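Local coordinates for integron cassette protein Vpc_cass2 (Vibrio paracholerae, PDB 3JRT) that is of unknown function but is encoded by a mobile integron gene cassette and forms an all-helical protein that assembles as a two-chain particle, at residues 78-83 / 125-130. Numbering follows the deposited sequence.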
# COMPACT_ATOMS: atom_id res chain seq x y z
N ILE A 78 3.29 -0.57 -5.80
CA ILE A 78 3.56 -0.68 -7.24
C ILE A 78 2.42 -1.38 -8.00
O ILE A 78 1.97 -0.89 -9.03
CB ILE A 78 4.90 -1.38 -7.49
CG1 ILE A 78 6.04 -0.46 -7.03
CG2 ILE A 78 5.03 -1.81 -8.96
CD1 ILE A 78 7.38 -1.20 -6.91
N VAL A 79 1.94 -2.52 -7.50
CA VAL A 79 0.91 -3.22 -8.26
C VAL A 79 -0.41 -2.46 -8.26
O VAL A 79 -1.10 -2.40 -9.28
CB VAL A 79 0.76 -4.73 -7.87
CG1 VAL A 79 2.12 -5.46 -8.04
CG2 VAL A 79 0.21 -4.91 -6.43
N ILE A 80 -0.76 -1.87 -7.12
CA ILE A 80 -1.97 -1.05 -7.05
C ILE A 80 -1.90 0.07 -8.08
O ILE A 80 -2.86 0.35 -8.78
CB ILE A 80 -2.20 -0.49 -5.64
CG1 ILE A 80 -2.83 -1.56 -4.73
CG2 ILE A 80 -3.05 0.80 -5.68
CD1 ILE A 80 -2.64 -1.25 -3.21
N ASN A 81 -0.74 0.69 -8.21
CA ASN A 81 -0.61 1.80 -9.14
C ASN A 81 -0.46 1.41 -10.61
O ASN A 81 -0.95 2.11 -11.49
CB ASN A 81 0.49 2.75 -8.69
CG ASN A 81 0.03 3.60 -7.53
OD1 ASN A 81 -0.82 4.46 -7.70
ND2 ASN A 81 0.53 3.33 -6.35
N CYS A 82 0.21 0.30 -10.87
CA CYS A 82 0.26 -0.22 -12.22
C CYS A 82 -1.15 -0.50 -12.71
O CYS A 82 -1.49 -0.13 -13.83
CB CYS A 82 1.13 -1.47 -12.30
SG CYS A 82 2.89 -1.11 -12.21
N ARG A 83 -1.97 -1.14 -11.88
CA ARG A 83 -3.35 -1.42 -12.29
C ARG A 83 -4.12 -0.11 -12.49
O ARG A 83 -4.87 0.04 -13.45
CB ARG A 83 -4.05 -2.35 -11.29
CG ARG A 83 -3.47 -3.76 -11.22
CD ARG A 83 -3.30 -4.42 -12.63
NE ARG A 83 -4.53 -4.32 -13.41
CZ ARG A 83 -4.70 -4.80 -14.64
NH1 ARG A 83 -3.72 -5.45 -15.27
NH2 ARG A 83 -5.86 -4.64 -15.24
N ASN A 125 -5.03 -7.76 -6.42
CA ASN A 125 -6.29 -8.35 -5.98
C ASN A 125 -6.24 -8.92 -4.57
O ASN A 125 -7.16 -8.71 -3.77
CB ASN A 125 -6.75 -9.40 -6.98
CG ASN A 125 -7.29 -8.78 -8.24
OD1 ASN A 125 -7.62 -7.59 -8.26
ND2 ASN A 125 -7.41 -9.58 -9.31
N HIS A 126 -5.17 -9.64 -4.27
CA HIS A 126 -5.02 -10.22 -2.95
C HIS A 126 -4.90 -9.14 -1.90
O HIS A 126 -5.59 -9.16 -0.88
CB HIS A 126 -3.78 -11.10 -2.90
CG HIS A 126 -3.26 -11.33 -1.52
ND1 HIS A 126 -3.86 -12.20 -0.63
CD2 HIS A 126 -2.17 -10.83 -0.88
CE1 HIS A 126 -3.17 -12.21 0.50
NE2 HIS A 126 -2.14 -11.40 0.37
N CYS A 127 -4.02 -8.19 -2.18
CA CYS A 127 -3.66 -7.13 -1.24
C CYS A 127 -4.86 -6.26 -0.89
O CYS A 127 -4.97 -5.75 0.20
CB CYS A 127 -2.59 -6.22 -1.86
SG CYS A 127 -2.49 -4.65 -1.01
N VAL A 128 -5.75 -6.11 -1.85
CA VAL A 128 -6.86 -5.19 -1.74
C VAL A 128 -8.16 -5.88 -1.32
O VAL A 128 -9.07 -5.25 -0.80
CB VAL A 128 -7.04 -4.50 -3.10
CG1 VAL A 128 -8.50 -4.33 -3.44
CG2 VAL A 128 -6.26 -3.21 -3.14
N ALA A 129 -8.25 -7.19 -1.53
CA ALA A 129 -9.50 -7.91 -1.26
C ALA A 129 -9.97 -7.81 0.19
O ALA A 129 -9.18 -7.58 1.10
CB ALA A 129 -9.38 -9.37 -1.67
N HIS A 130 -11.26 -7.98 0.38
CA HIS A 130 -11.86 -8.01 1.70
C HIS A 130 -11.50 -9.35 2.32
O HIS A 130 -11.36 -10.33 1.60
CB HIS A 130 -13.37 -7.87 1.56
CG HIS A 130 -14.11 -7.85 2.87
ND1 HIS A 130 -14.26 -8.97 3.65
CD2 HIS A 130 -14.75 -6.85 3.51
CE1 HIS A 130 -14.96 -8.66 4.73
NE2 HIS A 130 -15.27 -7.38 4.67
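Ile80, on helix 64-91, faces the last turn of helix 118-128 with its CA 8.3 Å from the CA of Val128, the nearest pair of CA atoms across the two segments, and no hydrogen bond links the two segments. The contact is small, 106 Å² in all, and rests on the end of one isoleucine. The CB of Ile80 points to the flank of the partner helix, neither at it nor away from it, but CG1 lies anti to the carbonyl carbon (chi1 -80°) and the extended chain beyond it brings CD1 across to the other helix. There the methyl meets two side chains of consecutive residues: Ile80 CD1 lies 4.1 Å from the sulfur SG of Cys127 and equally far from CG2 of Val128. Val128 CG2 also reaches back along the isoleucine, 4.1 Å from Ile80 CG1, so this one branch of the valine touches both CG1 and CD1 while the two side chains run at a slant to each other. Cys127 points its CB toward Ile80, and SG, set anti to the backbone N (chi1 162°), makes an apolar contact with the methyl. Val128 closes the helix; Ala129 is the first residue to leave helical geometry, its N making weak bonds to Asn125 O, at 2.9 Å, and to His126 O. Val79, just before Ile80, and Arg83, about a turn after it, pack on Ile120 and Arg124, extending the same helix-helix seam toward the start of helix 118-128. Ile80 also packs on Cys127 of the second subunit, Val128 on Val128 of that subunit, and Cys127 O accepts a hydrogen bond from its Lys84 NZ. The C-terminal turn of helix 118-128 thus packs on helix 64-91 in an all-helical fold, at a place that also forms part of the dimer interface.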